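Local coordinates for protein ML032222a iGluR (Mnemiopsis leidyi, PDB 4YKI) that probably serves as the ligand-binding domain of a glycine-activated ionotropic glutamate receptor subunit, holding glycine in the cleft between its two lobes, at residues S230-L233 / K234-E237; M37-D40 / M41-L45; T122-Q126 / V127-L131. All coordinates share one frame; numbering follows the deposited sequence.

Contact 1 of 3, residues S230-L233 / K234-E237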
loop_
_atom_site.group_PDB
_atom_site.type_symbol
_atom_site.label_atom_id
_atom_site.label_comp_id
_atom_site.label_asym_id
_atom_site.label_seq_id
_atom_site.Cartn_x
_atom_site.Cartn_y
_atom_site.Cartn_z
ATOM N N SER B 230 -2.925 -2.656 13.275
ATOM C CA SER B 230 -4.317 -3.079 13.274
ATOM C C SER B 230 -5.248 -1.882 13.074
ATOM O O SER B 230 -6.165 -1.899 12.252
ATOM C CB SER B 230 -4.663 -3.799 14.582
ATOM O OG SER B 230 -4.098 -5.099 14.625
ATOM N N HIS B 231 -5.000 -0.829 13.839
ATOM C CA HIS B 231 -5.865 0.331 13.821
ATOM C C HIS B 231 -5.745 1.095 12.503
ATOM O O HIS B 231 -6.746 1.571 11.984
ATOM C CB HIS B 231 -5.620 1.196 15.057
ATOM C CG HIS B 231 -6.291 0.654 16.280
ATOM N ND1 HIS B 231 -7.308 1.308 16.947
ATOM C CD2 HIS B 231 -6.044 -0.467 16.993
ATOM C CE1 HIS B 231 -7.654 0.610 18.016
ATOM N NE2 HIS B 231 -6.915 -0.481 18.052
ATOM N N LEU B 232 -4.550 1.176 11.915
ATOM C CA LEU B 232 -4.423 1.795 10.597
ATOM C C LEU B 232 -5.122 0.987 9.499
ATOM O O LEU B 232 -5.751 1.557 8.608
ATOM C CB LEU B 232 -2.948 2.043 10.241
ATOM C CG LEU B 232 -2.254 3.133 11.051
ATOM C CD1 LEU B 232 -0.805 3.189 10.653
ATOM C CD2 LEU B 232 -2.914 4.472 10.811
ATOM N N LEU B 233 -5.035 -0.338 9.557
ATOM C CA LEU B 233 -5.788 -1.178 8.617
ATOM C C LEU B 233 -7.295 -0.925 8.743
ATOM O O LEU B 233 -7.995 -0.778 7.751
ATOM C CB LEU B 233 -5.431 -2.637 8.827
ATOM C CG LEU B 233 -6.180 -3.662 7.967
ATOM C CD1 LEU B 233 -6.239 -3.328 6.493
ATOM C CD2 LEU B 233 -5.548 -5.025 8.199
ATOM N N LYS B 234 -7.793 -0.836 9.968
ATOM C CA LYS B 234 -9.207 -0.555 10.174
ATOM C C LYS B 234 -9.594 0.812 9.596
ATOM O O LYS B 234 -10.603 0.936 8.922
ATOM C CB LYS B 234 -9.567 -0.646 11.659
ATOM C CG LYS B 234 -11.063 -0.751 11.945
ATOM C CD LYS B 234 -11.659 -2.024 11.348
ATOM C CE LYS B 234 -13.061 -2.332 11.853
ATOM N NZ LYS B 234 -13.728 -3.375 11.035
ATOM N N PHE B 235 -8.790 1.843 9.846
ATOM C CA PHE B 235 -9.063 3.160 9.265
ATOM C C PHE B 235 -9.212 3.036 7.744
ATOM O O PHE B 235 -10.114 3.611 7.154
ATOM C CB PHE B 235 -7.891 4.138 9.509
ATOM C CG PHE B 235 -7.754 4.679 10.916
ATOM C CD1 PHE B 235 -8.660 4.420 11.914
ATOM C CD2 PHE B 235 -6.695 5.510 11.187
ATOM C CE1 PHE B 235 -8.491 4.955 13.174
ATOM C CE2 PHE B 235 -6.512 6.042 12.434
ATOM C CZ PHE B 235 -7.407 5.779 13.436
ATOM N N ARG B 236 -8.338 2.266 7.108
ATOM C CA ARG B 236 -8.404 2.126 5.664
ATOM C C ARG B 236 -9.688 1.404 5.240
ATOM O O ARG B 236 -10.403 1.851 4.341
ATOM C CB ARG B 236 -7.176 1.385 5.157
ATOM C CG ARG B 236 -7.008 1.390 3.681
ATOM C CD ARG B 236 -5.627 0.892 3.310
ATOM N NE ARG B 236 -5.485 0.735 1.880
ATOM C CZ ARG B 236 -4.339 0.483 1.253
ATOM N NH1 ARG B 236 -3.205 0.354 1.929
ATOM N NH2 ARG B 236 -4.339 0.324 -0.050
ATOM N N GLU B 237 -9.974 0.294 5.909
ATOM C CA GLU B 237 -11.138 -0.531 5.610
ATOM C C GLU B 237 -12.452 0.206 5.841
ATOM O O GLU B 237 -13.422 -0.009 5.123
ATOM C CB GLU B 237 -11.070 -1.796 6.473
ATOM C CG GLU B 237 -12.224 -2.767 6.264
ATOM C CD GLU B 237 -11.990 -4.101 6.917
ATOM O OE1 GLU B 237 -10.988 -4.759 6.616
ATOM O OE2 GLU B 237 -12.824 -4.505 7.740
#
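F235 N bonds to H231 O at 3.0 Å, and K234 N to S230 O, R236 N to L232 O and E237 N to L233 O repeat this i to i+4 alpha-helical pattern. The phenyl ring of F235 lies back along the helix, over the preceding turn. Its CG stands beside the backbone N (chi1 -74°). This brings one ring face under H231 O, which sits 3.3 Å above the ring plane, toward the rim. L232 CD2 meets F235 CD2 at 3.9 Å, and the two side chains cross obliquely. Without the ring, as with an alanine here, a gap is likely to open beside L232 CD2, and F240 would lose its edge-to-face partner. In one of its two conformers, K234 bends at chi2 (63°) and NZ makes a salt bridge to E237 OE2 at 3.6 Å. E237 OE1 also accepts a bond from S96 N of the second subunit. The extended R236 side chain gives NE to S211 OG and NH1 to E213 OE2, both of the second subunit, and E213 is a magnesium ligand. The turn has one side toward helix 37-49 of the same chain, formed by H231, L232 and F235, and another toward the second subunit. There R236 meets strand 202-218 of that subunit. L233 packs on the loop residue F106 of its own chain.

Contact 2 of 3, residues M37-D40 / M41-L45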
loop_
_atom_site.group_PDB
_atom_site.type_symbol
_atom_site.label_atom_id
_atom_site.label_comp_id
_atom_site.label_asym_id
_atom_site.label_seq_id
_atom_site.Cartn_x
_atom_site.Cartn_y
_atom_site.Cartn_z
ATOM N N MET B 37 -4.344 15.998 7.897
ATOM C CA MET B 37 -4.744 14.605 7.751
ATOM C C MET B 37 -4.079 13.702 8.776
ATOM O O MET B 37 -4.744 12.871 9.411
ATOM C CB MET B 37 -4.422 14.129 6.337
ATOM C CG MET B 37 -4.655 12.646 6.138
ATOM S SD MET B 37 -4.416 12.176 4.431
ATOM C CE MET B 37 -4.837 10.437 4.456
ATOM N N VAL B 38 -2.766 13.822 8.930
ATOM C CA VAL B 38 -2.071 12.964 9.880
ATOM C C VAL B 38 -2.492 13.284 11.318
ATOM O O VAL B 38 -2.681 12.390 12.136
ATOM C CB VAL B 38 -0.532 13.031 9.692
ATOM C CG1 VAL B 38 0.212 12.392 10.845
ATOM C CG2 VAL B 38 -0.167 12.321 8.381
ATOM N N ASN B 39 -2.643 14.567 11.646
ATOM C CA ASN B 39 -3.120 14.921 12.964
ATOM C C ASN B 39 -4.471 14.275 13.270
ATOM O O ASN B 39 -4.693 13.780 14.365
ATOM C CB ASN B 39 -3.211 16.433 13.141
ATOM C CG ASN B 39 -3.593 16.804 14.554
ATOM O OD1 ASN B 39 -2.858 16.538 15.496
ATOM N ND2 ASN B 39 -4.749 17.420 14.710
ATOM N N ASP B 40 -5.383 14.303 12.305
ATOM C CA ASP B 40 -6.696 13.682 12.500
ATOM C C ASP B 40 -6.558 12.176 12.747
ATOM O O ASP B 40 -7.279 11.624 13.554
ATOM C CB ASP B 40 -7.617 13.930 11.291
ATOM C CG ASP B 40 -8.170 15.337 11.221
ATOM O OD1 ASP B 40 -8.038 16.103 12.194
ATOM O OD2 ASP B 40 -8.792 15.635 10.184
ATOM N N MET B 41 -5.630 11.516 12.056
ATOM C CA MET B 41 -5.342 10.106 12.304
ATOM C C MET B 41 -4.830 9.882 13.730
ATOM O O MET B 41 -5.281 8.968 14.412
ATOM C CB MET B 41 -4.311 9.602 11.295
ATOM C CG MET B 41 -4.824 9.581 9.868
ATOM S SD MET B 41 -3.571 9.368 8.612
ATOM C CE MET B 41 -2.984 7.694 8.936
ATOM N N VAL B 42 -3.894 10.718 14.166
ATOM C CA VAL B 42 -3.301 10.591 15.504
ATOM C C VAL B 42 -4.348 10.812 16.588
ATOM O O VAL B 42 -4.390 10.087 17.574
ATOM C CB VAL B 42 -2.121 11.568 15.682
ATOM C CG1 VAL B 42 -1.682 11.652 17.138
ATOM C CG2 VAL B 42 -0.949 11.163 14.812
ATOM N N VAL B 43 -5.193 11.817 16.406
ATOM C CA VAL B 43 -6.240 12.100 17.376
ATOM C C VAL B 43 -7.138 10.874 17.557
ATOM O O VAL B 43 -7.452 10.473 18.675
ATOM C CB VAL B 43 -7.083 13.329 16.970
ATOM C CG1 VAL B 43 -8.355 13.435 17.792
ATOM C CG2 VAL B 43 -6.270 14.612 17.130
ATOM N N LYS B 44 -7.575 10.283 16.454
ATOM C CA LYS B 44 -8.423 9.100 16.531
ATOM C C LYS B 44 -7.707 7.900 17.169
ATOM O O LYS B 44 -8.288 7.194 17.975
ATOM C CB LYS B 44 -8.940 8.742 15.137
ATOM C CG LYS B 44 -10.083 7.748 15.101
ATOM C CD LYS B 44 -11.347 8.243 15.818
ATOM C CE LYS B 44 -11.939 9.498 15.163
ATOM N NZ LYS B 44 -13.297 9.890 15.689
ATOM N N LEU B 45 -6.445 7.679 16.811
ATOM C CA LEU B 45 -5.638 6.631 17.427
ATOM C C LEU B 45 -5.560 6.845 18.930
ATOM O O LEU B 45 -5.687 5.892 19.695
ATOM C CB LEU B 45 -4.225 6.592 16.839
ATOM C CG LEU B 45 -4.097 6.016 15.434
ATOM C CD1 LEU B 45 -2.700 6.288 14.890
ATOM C CD2 LEU B 45 -4.419 4.533 15.380
#
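M41 folds back over M37, its neighbour one helical turn earlier. CG of M41 lies beside its own backbone N (chi1 -66°), which places it 3.3 Å from M37 O. M41 SD then comes 4.2 Å from M37 CG. At chi3 (66°) the chain of M41 bends, whereas M37 is extended throughout. The two methionines therefore touch through CG of M37 and the sulfur of M41, and their methyl ends separate. V38 and V42 share one rotamer, with CG1 anti to the backbone N. V42 CG2 is left beside its N and faces V38 CG1 at 4.3 Å; it also sits 3.4 Å from V38 O. V43 has the same conformation. Its CG2 rests 3.3 Å from N39 O and touches the amide atom N39 ND2 at 4.0 Å. The other amide atom, N39 OD1, bonds to Y55 OH. D40 OD2 is held twice, by a hydrogen bond from W248 NE1 and a salt bridge to K247 NZ. Behind these side chains runs regular alpha-helical bonding, with V42 N to V38 O at 2.9 Å. The segment is the first part of helix 37-49. V42 and V43 pack against strand 52-56. M37, D40 and M41 pack on helix 240-248, and M41, K44 and L45 face helix 225-238.

Contact 3 of 3, residues T122-Q126 / V127-L131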
loop_
_atom_site.group_PDB
_atom_site.type_symbol
_atom_site.label_atom_id
_atom_site.label_comp_id
_atom_site.label_asym_id
_atom_site.label_seq_id
_atom_site.Cartn_x
_atom_site.Cartn_y
_atom_site.Cartn_z
ATOM N N THR B 122 10.922 25.212 -25.173
ATOM C CA THR B 122 11.179 23.790 -25.169
ATOM C C THR B 122 11.048 23.279 -23.739
ATOM O O THR B 122 11.389 23.965 -22.763
ATOM C CB THR B 122 12.582 23.430 -25.695
ATOM O OG1 THR B 122 13.580 24.059 -24.882
ATOM C CG2 THR B 122 12.770 23.827 -27.167
ATOM N N THR B 123 10.545 22.067 -23.618
ATOM C CA THR B 123 10.335 21.473 -22.316
ATOM C C THR B 123 10.948 20.074 -22.323
ATOM O O THR B 123 11.703 19.729 -23.226
ATOM C CB THR B 123 8.837 21.547 -21.953
ATOM O OG1 THR B 123 8.631 21.234 -20.569
ATOM C CG2 THR B 123 8.035 20.645 -22.832
ATOM N N LEU B 124 10.684 19.295 -21.293
ATOM C CA LEU B 124 11.354 18.010 -21.124
ATOM C C LEU B 124 10.329 16.920 -20.993
ATOM O O LEU B 124 9.263 17.145 -20.433
ATOM C CB LEU B 124 12.207 18.015 -19.854
ATOM C CG LEU B 124 13.247 19.128 -19.840
ATOM C CD1 LEU B 124 13.851 19.281 -18.479
ATOM C CD2 LEU B 124 14.317 18.871 -20.863
ATOM N N ASN B 125 10.676 15.731 -21.480
ATOM C CA ASN B 125 9.782 14.571 -21.457
ATOM C C ASN B 125 10.121 13.552 -20.356
ATOM O O ASN B 125 9.264 12.773 -19.933
ATOM C CB ASN B 125 9.825 13.856 -22.817
ATOM C CG ASN B 125 9.384 14.749 -23.971
ATOM O OD1 ASN B 125 8.399 15.482 -23.870
ATOM N ND2 ASN B 125 10.119 14.692 -25.074
ATOM N N GLN B 126 11.370 13.534 -19.907
ATOM C CA GLN B 126 11.808 12.561 -18.909
ATOM C C GLN B 126 13.014 13.152 -18.199
ATOM O O GLN B 126 13.838 13.808 -18.829
ATOM C CB GLN B 126 12.151 11.222 -19.575
ATOM C CG GLN B 126 12.069 9.979 -18.649
ATOM C CD GLN B 126 13.301 9.772 -17.787
ATOM O OE1 GLN B 126 14.404 10.190 -18.139
ATOM N NE2 GLN B 126 13.115 9.116 -16.647
ATOM N N VAL B 127 13.114 12.940 -16.887
ATOM C CA VAL B 127 14.082 13.693 -16.088
ATOM C C VAL B 127 15.539 13.506 -16.505
ATOM O O VAL B 127 16.339 14.421 -16.327
ATOM C CB VAL B 127 13.960 13.431 -14.568
ATOM C CG1 VAL B 127 12.664 14.039 -14.010
ATOM C CG2 VAL B 127 14.068 11.946 -14.233
ATOM N N LEU B 128 15.918 12.353 -17.050
ATOM C CA LEU B 128 17.320 12.141 -17.390
ATOM C C LEU B 128 17.760 13.065 -18.518
ATOM O O LEU B 128 18.963 13.296 -18.686
ATOM C CB LEU B 128 17.617 10.678 -17.728
ATOM C CG LEU B 128 17.523 9.696 -16.543
ATOM C CD1 LEU B 128 17.869 8.278 -17.000
ATOM C CD2 LEU B 128 18.398 10.087 -15.353
ATOM N N GLU B 129 16.802 13.616 -19.263
ATOM C CA GLU B 129 17.123 14.617 -20.280
ATOM C C GLU B 129 17.820 15.852 -19.714
ATOM O O GLU B 129 18.518 16.567 -20.439
ATOM C CB GLU B 129 15.852 15.050 -21.007
ATOM C CG GLU B 129 15.259 13.920 -21.826
ATOM C CD GLU B 129 13.907 14.234 -22.439
ATOM O OE1 GLU B 129 13.428 15.381 -22.322
ATOM O OE2 GLU B 129 13.323 13.302 -23.042
ATOM N N LEU B 130 17.631 16.117 -18.427
ATOM C CA LEU B 130 18.268 17.252 -17.787
ATOM C C LEU B 130 19.798 17.218 -17.891
ATOM O O LEU B 130 20.443 18.269 -17.895
ATOM C CB LEU B 130 17.849 17.310 -16.317
ATOM C CG LEU B 130 16.412 17.771 -16.082
ATOM C CD1 LEU B 130 15.955 17.372 -14.700
ATOM C CD2 LEU B 130 16.258 19.266 -16.288
ATOM N N LEU B 131 20.366 16.016 -17.957
ATOM C CA LEU B 131 21.824 15.848 -17.930
ATOM C C LEU B 131 22.503 16.310 -19.220
ATOM O O LEU B 131 23.723 16.521 -19.235
ATOM C CB LEU B 131 22.193 14.388 -17.650
ATOM C CG LEU B 131 21.726 13.841 -16.296
ATOM C CD1 LEU B 131 22.031 12.346 -16.172
ATOM C CD2 LEU B 131 22.346 14.618 -15.136
HETATM O O HOH W 1 14.332 17.661 -24.046
#
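Q126 turns its CG anti to the backbone N and then bends sharply at chi2 (-82°), which swings the amide forward over the start of the segment 127-131. E129 has its CG beside its own N (chi1 -67°); the chain runs on extended and carries the carboxylate back to N125. Q126 thus reaches forward along the chain and E129 backward, each to a backbone N-H. Q126 OE1 takes L128 N at 2.9 Å. The donor stands above the amide plane, and the N-H points fairly straight at the oxygen. The same OE1 lies 3.3 Å from L128 CB, with the two side chains side by side and pointing the same way. Q126 NE2 is held by Y158 OH. E129 OE1 takes N125 N at 2.9 Å in a nearly straight bond (170°), again from above the plane of the carboxylate. A water donates to E129 OE1 at 3.0 Å and more weakly to T123 O. OE1 is gripped twice, by N125 N and the water, which may help fix the carboxylate's rotation. E129 N in turn bonds to Q126 O at 3.0 Å. Q126 N, by contrast, is buried with no partner. L124 CD1 and L130 CD2 come to 3.3 Å, unusually tight for two carbons, and the exact fit is doubtful. The side chains cross at about a right angle. V184 of strand 183-188 and Y136 touch both leucines. The i to i+3 bond from E129 N to Q126 O marks the start of a 3-10 turn. The turn follows strand 109-118 and lies over the mixed sheet of one lobe, in the two-lobed fold of glutamate receptor ligand-binding domains.

Contacts 1 and 2 are neighbours, their centres 12 Å apart. Helices 225-238 and 37-49 meet there: H231 CB lies 3.6 Å from L45 CD2, and L232 CD2 3.7 Å from M41 CE. Contact 3 lies on the opposite side of the chain's centre, with its centre about 40 Å from that of contact 1 and 39 Å from that of contact 2. It belongs to the other end of the two-lobed fold. No residue of contact 2 lines the pocket; the V38 side chain is about 10 Å from the bound glycine. Contact 1 comes near the metal, with the R236 side chain about 4 Å from a magnesium ion.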